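PDB 2CUK: glycerate dehydrogenase/glyoxylate reductase from Thermus thermophilus, which probably catalyses the NAD(P)H-dependent reduction of glyoxylate and hydroxypyruvate to the corresponding 2-hydroxyacids. Local coordinates for residues Ile48-Val51 with Glu52-Ile55; Gly96-Thr99 with Glu100-Asp104; Pro202-Pro205 with Glu206-Arg209. All coordinates share one frame; numbering follows the deposited sequence.

Overall arrangement
Contacts 1, 2 and 3 illustrate how the segments that leave parallel strands are fixed by local polar bonds. Contacts 1 and 2 follow strands 46-48 and 90-92 of the same five-strand sheet, and both touch the second subunit; contact 3 follows strand 196-199 of the six-strand sheet. No two of them touch, their centres lying 20 to 21 Å apart. Contact 1 is mostly buried and turns on a carboxylate gripped by a threonine. Contact 2, partly buried, starts a helix, and backbone carbonyls are its acceptors, with two waters completing the first turn. Contact 3 lies at the surface, where threonine hydroxyls bind backbone and a glutamate.

Contact 1: Ile48-Val51 with Glu52-Ile55; sequences IPTV and EDRI
Thr50 and Asp53 meet because their first torsions turn the two side chains into one another: Thr50 OG1 stands between its own backbone N and carbonyl carbon (chi1 63°), while Asp53 CG lies beside its backbone N, opposite the carbonyl carbon (chi1 -52°). OD2 of Asp53 receives two bonds from Thr50. The backbone N of Thr50 reaches Asp53 OD2 at 2.8 Å on its anti lone pair, and the hydroxyl OG1 of Thr50 donates to the same OD2, also at 2.8 Å, but from above the carboxylate plane. The backbone adds a return bond, Asp53 N to Thr50 O at 3.1 Å, and Thr50 OG1 takes a weak one from Glu52 N. Flanking the turn in sequence, Pro49 CB packs on Ile55 CG1 at 3.9 Å, the two side chains crossing at about a right angle. The buried carboxylate has further mates: Thr6 bonds to OD2 and Arg7 forms a salt bridge with OD1, which would favour the charged form. Glu52 OE2 instead bonds to the backbone of Trp132 of the second subunit. Thr50 to Asp53 form a type I beta turn, its two end residues also bonded through their side chains, in the loop after strand 46-48 of the parallel sheet.

Contact 2: Gly96-Thr99 with Glu100-Asp104; sequences GVLT and EATAD
Leu98 O is gripped twice by Thr102, by the hydroxyl OG1 at 2.6 Å and by the backbone N at 3.1 Å. The two donors come from opposite faces of the carbonyl plane, each tilted 28° from it. Thr102 can do this because its OG1 sits next to its own N rather than opposite it (chi1 -53°), which swings the hydroxyl back along the helix to the carbonyl one turn earlier; Leu98 CD1 runs alongside OG1 at 3.7 Å. One residue on, Ala103 N makes the next i to i-4 helical bond, to Thr99 O at 3.0 Å, in the carbonyl plane. Leu98 is the N-cap residue, and two N-H groups of the first turn find their acceptors in water: one water links Gly96 O to Glu100 N, a second joins Val97 O to Ala101 N, lying 2.9 Å from that Ala101 N. Gly96 O also accepts bonds from both OG1 and N of Thr99, from one face, closing the type I turn that leads into the helix. Helix 99-114 begins after the short loop that follows strand 90-92, with Ala103 and Glu100 packed on helix 154-165, whose Arg162 forms salt bridges with Glu100 and Asp104, and with Ala101 and Val97 against helix 283-301.

Contact 3: Pro202-Pro205 with Glu206-Arg209; sequences PLTP and ETHR
Thr207 OG1 meets Pro202 O and Thr204 N at once, as donor to one and acceptor from the other. Its bond to Pro202 O is 2.9 Å, in the carbonyl plane on a lone pair; the one it receives from Thr204 N is 2.7 Å. The hydroxyl is turned inward to these partners by a first torsion of 58°, which places OG1 between its own N and carbonyl carbon. In return, the backbone N of Thr207 binds Thr204 O at 2.9 Å, approaching from above the carbonyl plane, and the same oxygen takes a weak bond from His208 N. Thr204 OG1 in turn donates to Glu206 OE1 at 3.0 Å, well above the carboxylate plane; the glutamate chain bends at chi2 (75°), bringing its other oxygen, OE2, beside Pro205 CB. Replacing Thr207 by a valine would probably leave Pro202 O and Thr204 N without the hydroxyl that joins them, so that residues 202-204 would be held to the turn mainly by the backbone bonds of Thr204 O.

Apolar contacts flank this polar set. Leu203 CD1 touches His208 CA at 3.8 Å and lies at the edge of the imidazole, near its plane, while Arg209 CG sits over one face of the ring. Farther out, Leu203 leans on Arg230 and Ala232, Thr207 on Leu233, and the Arg209 backbone bonds to Ala232, tying the loop after strand 196-199 to the loop that follows strand 224-227 in the Rossmann-type domain. A neutral hydroxyl that both gives and takes can join two backbone groups without bringing a charge to the bend, whereas the carboxylate of Glu206, on an exposed residue, takes its bond from the hydroxyl of Thr204.

Contact 1: Ile48-Val51 with Glu52-Ile55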
loop_
_atom_site.group_PDB
_atom_site.type_symbol
_atom_site.label_atom_id
_atom_site.label_comp_id
_atom_site.label_asym_id
_atom_site.label_seq_id
_atom_site.Cartn_x
_atom_site.Cartn_y
_atom_site.Cartn_z
ATOM N N ILE A 48 20.439 20.341 -17.046
ATOM C CA ILE A 48 19.325 19.718 -16.332
ATOM C C ILE A 48 19.936 18.716 -15.358
ATOM O O ILE A 48 20.230 17.579 -15.726
ATOM C CB ILE A 48 18.374 18.962 -17.278
ATOM C CG1 ILE A 48 17.792 19.922 -18.315
ATOM C CG2 ILE A 48 17.250 18.315 -16.464
ATOM C CD1 ILE A 48 17.005 19.241 -19.410
ATOM N N PRO A 49 20.148 19.134 -14.100
ATOM C CA PRO A 49 20.733 18.275 -13.070
ATOM C C PRO A 49 19.683 17.577 -12.220
ATOM O O PRO A 49 18.480 17.789 -12.404
ATOM C CB PRO A 49 21.545 19.260 -12.249
ATOM C CG PRO A 49 20.601 20.432 -12.189
ATOM C CD PRO A 49 20.029 20.521 -13.609
ATOM N N THR A 50 20.160 16.747 -11.293
ATOM C CA THR A 50 19.308 16.013 -10.361
ATOM C C THR A 50 19.777 16.361 -8.952
ATOM O O THR A 50 20.772 17.069 -8.783
ATOM C CB THR A 50 19.419 14.475 -10.543
ATOM O OG1 THR A 50 20.755 14.048 -10.248
ATOM C CG2 THR A 50 19.055 14.070 -11.962
ATOM N N VAL A 51 19.061 15.869 -7.945
ATOM C CA VAL A 51 19.421 16.132 -6.556
ATOM C C VAL A 51 20.785 15.546 -6.187
ATOM O O VAL A 51 21.371 15.925 -5.172
ATOM C CB VAL A 51 18.362 15.555 -5.578
ATOM C CG1 VAL A 51 17.040 16.293 -5.749
ATOM C CG2 VAL A 51 18.176 14.063 -5.828
ATOM N N GLU A 52 21.288 14.632 -7.013
ATOM C CA GLU A 52 22.580 13.988 -6.766
ATOM C C GLU A 52 23.764 14.776 -7.331
ATOM O O GLU A 52 24.915 14.369 -7.165
ATOM C CB GLU A 52 22.594 12.580 -7.375
ATOM C CG GLU A 52 21.559 11.621 -6.801
ATOM C CD GLU A 52 21.952 11.064 -5.446
ATOM O OE1 GLU A 52 22.331 11.858 -4.559
ATOM O OE2 GLU A 52 21.873 9.830 -5.265
ATOM N N ASP A 53 23.484 15.890 -8.001
ATOM C CA ASP A 53 24.537 16.713 -8.594
ATOM C C ASP A 53 24.691 18.035 -7.852
ATOM O O ASP A 53 23.738 18.810 -7.749
ATOM C CB ASP A 53 24.221 17.010 -10.061
ATOM C CG ASP A 53 23.921 15.760 -10.865
ATOM O OD1 ASP A 53 24.827 14.914 -11.025
ATOM O OD2 ASP A 53 22.770 15.628 -11.338
ATOM N N ARG A 54 25.891 18.294 -7.344
ATOM C CA ARG A 54 26.190 19.519 -6.637
ATOM C C ARG A 54 26.497 20.620 -7.634
ATOM O O ARG A 54 27.561 20.669 -8.237
ATOM C CB ARG A 54 27.406 19.270 -5.744
ATOM C CG ARG A 54 27.621 20.393 -4.729
ATOM C CD ARG A 54 26.296 20.936 -4.182
ATOM N NE ARG A 54 26.299 20.921 -2.716
ATOM C CZ ARG A 54 25.446 20.078 -2.105
ATOM N NH1 ARG A 54 24.656 19.299 -2.823
ATOM N NH2 ARG A 54 25.399 20.037 -0.771
ATOM N N ILE A 55 25.566 21.543 -7.849
ATOM C CA ILE A 55 25.777 22.629 -8.795
ATOM C C ILE A 55 26.197 23.892 -8.044
ATOM O O ILE A 55 25.364 24.736 -7.706
ATOM C CB ILE A 55 24.493 22.908 -9.607
ATOM C CG1 ILE A 55 23.966 21.600 -10.212
ATOM C CG2 ILE A 55 24.779 23.909 -10.713
ATOM C CD1 ILE A 55 24.963 20.872 -11.107
#

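Contact 2: Gly96-Thr99 with Glu100-Asp104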
loop_
_atom_site.group_PDB
_atom_site.type_symbol
_atom_site.label_atom_id
_atom_site.label_comp_id
_atom_site.label_asym_id
_atom_site.label_seq_id
_atom_site.Cartn_x
_atom_site.Cartn_y
_atom_site.Cartn_z
ATOM N N GLY A 96 4.742 21.026 -8.109
ATOM C CA GLY A 96 3.426 20.461 -8.357
ATOM C C GLY A 96 3.374 19.040 -8.898
ATOM O O GLY A 96 2.595 18.209 -8.428
ATOM N N VAL A 97 4.215 18.765 -9.885
ATOM C CA VAL A 97 4.285 17.475 -10.565
ATOM C C VAL A 97 4.376 16.176 -9.755
ATOM O O VAL A 97 3.748 15.178 -10.118
ATOM C CB VAL A 97 5.454 17.496 -11.576
ATOM C CG1 VAL A 97 5.575 16.154 -12.278
ATOM C CG2 VAL A 97 5.228 18.619 -12.591
ATOM N N LEU A 98 5.142 16.169 -8.670
ATOM C CA LEU A 98 5.299 14.939 -7.893
ATOM C C LEU A 98 4.471 14.837 -6.615
ATOM O O LEU A 98 4.697 13.940 -5.799
ATOM C CB LEU A 98 6.782 14.735 -7.558
ATOM C CG LEU A 98 7.531 15.890 -6.881
ATOM C CD1 LEU A 98 6.980 16.141 -5.493
ATOM C CD2 LEU A 98 9.015 15.548 -6.799
ATOM N N THR A 99 3.504 15.734 -6.449
ATOM C CA THR A 99 2.669 15.749 -5.249
ATOM C C THR A 99 1.870 14.466 -5.019
ATOM O O THR A 99 2.033 13.800 -3.993
ATOM C CB THR A 99 1.689 16.942 -5.279
ATOM O OG1 THR A 99 2.429 18.161 -5.434
ATOM C CG2 THR A 99 0.893 17.008 -3.990
ATOM N N GLU A 100 1.007 14.127 -5.974
ATOM C CA GLU A 100 0.168 12.937 -5.884
ATOM C C GLU A 100 0.957 11.646 -5.732
ATOM O O GLU A 100 0.575 10.761 -4.960
ATOM C CB GLU A 100 -0.724 12.836 -7.120
ATOM C CG GLU A 100 -1.694 13.994 -7.270
ATOM C CD GLU A 100 -2.634 14.102 -6.091
ATOM O OE1 GLU A 100 -3.286 13.088 -5.761
ATOM O OE2 GLU A 100 -2.725 15.196 -5.496
ATOM N N ALA A 101 2.049 11.535 -6.480
ATOM C CA ALA A 101 2.893 10.344 -6.440
ATOM C C ALA A 101 3.515 10.152 -5.057
ATOM O O ALA A 101 3.545 9.043 -4.521
ATOM C CB ALA A 101 3.993 10.452 -7.502
ATOM N N THR A 102 4.015 11.242 -4.487
ATOM C CA THR A 102 4.636 11.193 -3.168
ATOM C C THR A 102 3.591 10.867 -2.111
ATOM O O THR A 102 3.866 10.137 -1.155
ATOM C CB THR A 102 5.293 12.536 -2.827
ATOM O OG1 THR A 102 6.181 12.900 -3.889
ATOM C CG2 THR A 102 6.079 12.442 -1.509
ATOM N N ALA A 103 2.392 11.418 -2.285
ATOM C CA ALA A 103 1.299 11.178 -1.350
ATOM C C ALA A 103 0.906 9.714 -1.428
ATOM O O ALA A 103 0.594 9.090 -0.412
ATOM C CB ALA A 103 0.097 12.063 -1.697
ATOM N N ASP A 104 0.917 9.170 -2.643
ATOM C CA ASP A 104 0.501 7.790 -2.844
ATOM C C ASP A 104 1.402 6.828 -2.070
ATOM O O ASP A 104 0.955 5.896 -1.416
ATOM C CB ASP A 104 0.582 7.476 -4.337
ATOM C CG ASP A 104 -0.652 8.024 -5.041
ATOM O OD1 ASP A 104 -1.579 8.433 -4.341
ATOM O OD2 ASP A 104 -0.670 8.042 -6.269
HETATM O O HOH W 1 1.031 15.528 -8.635
HETATM O O HOH W 2 2.532 12.981 -9.005
#

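Contact 3: Pro202-Pro205 with Glu206-Arg209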
loop_
_atom_site.group_PDB
_atom_site.type_symbol
_atom_site.label_atom_id
_atom_site.label_comp_id
_atom_site.label_asym_id
_atom_site.label_seq_id
_atom_site.Cartn_x
_atom_site.Cartn_y
_atom_site.Cartn_z
ATOM N N PRO A 202 9.889 20.928 4.963
ATOM C CA PRO A 202 11.235 21.078 4.402
ATOM C C PRO A 202 12.325 21.007 5.468
ATOM O O PRO A 202 12.086 21.294 6.638
ATOM C CB PRO A 202 11.173 22.443 3.716
ATOM C CG PRO A 202 10.145 23.183 4.510
ATOM C CD PRO A 202 9.083 22.138 4.729
ATOM N N LEU A 203 13.518 20.603 5.058
ATOM C CA LEU A 203 14.640 20.505 5.976
ATOM C C LEU A 203 15.324 21.860 6.105
ATOM O O LEU A 203 15.693 22.477 5.106
ATOM C CB LEU A 203 15.646 19.469 5.474
ATOM C CG LEU A 203 16.953 19.356 6.260
ATOM C CD1 LEU A 203 16.660 18.969 7.705
ATOM C CD2 LEU A 203 17.845 18.320 5.599
ATOM N N THR A 204 15.482 22.319 7.342
ATOM C CA THR A 204 16.129 23.598 7.627
ATOM C C THR A 204 16.829 23.469 8.979
ATOM O O THR A 204 16.672 22.464 9.671
ATOM C CB THR A 204 15.101 24.749 7.738
ATOM O OG1 THR A 204 14.293 24.547 8.903
ATOM C CG2 THR A 204 14.206 24.808 6.507
ATOM N N PRO A 205 17.612 24.485 9.371
ATOM C CA PRO A 205 18.300 24.410 10.662
ATOM C C PRO A 205 17.317 24.121 11.793
ATOM O O PRO A 205 17.646 23.429 12.753
ATOM C CB PRO A 205 18.937 25.790 10.787
ATOM C CG PRO A 205 19.292 26.106 9.358
ATOM C CD PRO A 205 18.033 25.683 8.619
ATOM N N GLU A 206 16.103 24.643 11.657
ATOM C CA GLU A 206 15.068 24.463 12.666
ATOM C C GLU A 206 14.449 23.062 12.691
ATOM O O GLU A 206 13.991 22.600 13.737
ATOM C CB GLU A 206 13.959 25.503 12.463
ATOM C CG GLU A 206 14.450 26.949 12.420
ATOM C CD GLU A 206 15.137 27.310 11.109
ATOM O OE1 GLU A 206 14.463 27.307 10.055
ATOM O OE2 GLU A 206 16.353 27.599 11.130
ATOM N N THR A 207 14.433 22.386 11.546
ATOM C CA THR A 207 13.849 21.051 11.474
ATOM C C THR A 207 14.886 19.937 11.434
ATOM O O THR A 207 14.532 18.760 11.389
ATOM C CB THR A 207 12.934 20.903 10.238
ATOM O OG1 THR A 207 13.686 21.175 9.050
ATOM C CG2 THR A 207 11.756 21.860 10.330
ATOM N N HIS A 208 16.163 20.300 11.440
ATOM C CA HIS A 208 17.219 19.296 11.413
ATOM C C HIS A 208 17.026 18.373 12.619
ATOM O O HIS A 208 17.097 18.810 13.769
ATOM C CB HIS A 208 18.595 19.966 11.465
ATOM C CG HIS A 208 19.736 19.020 11.263
ATOM N ND1 HIS A 208 19.850 18.221 10.145
ATOM C CD2 HIS A 208 20.812 18.740 12.036
ATOM C CE1 HIS A 208 20.947 17.490 10.239
ATOM N NE2 HIS A 208 21.549 17.786 11.378
ATOM N N ARG A 209 16.762 17.100 12.344
ATOM C CA ARG A 209 16.532 16.112 13.386
ATOM C C ARG A 209 15.426 16.533 14.349
ATOM O O ARG A 209 15.548 16.401 15.565
ATOM C CB ARG A 209 17.835 15.821 14.131
ATOM C CG ARG A 209 18.805 15.030 13.268
ATOM C CD ARG A 209 20.153 14.813 13.916
ATOM N NE ARG A 209 21.021 14.056 13.018
ATOM C CZ ARG A 209 22.290 13.757 13.270
ATOM N NH1 ARG A 209 22.859 14.150 14.401
ATOM N NH2 ARG A 209 22.991 13.058 12.387
#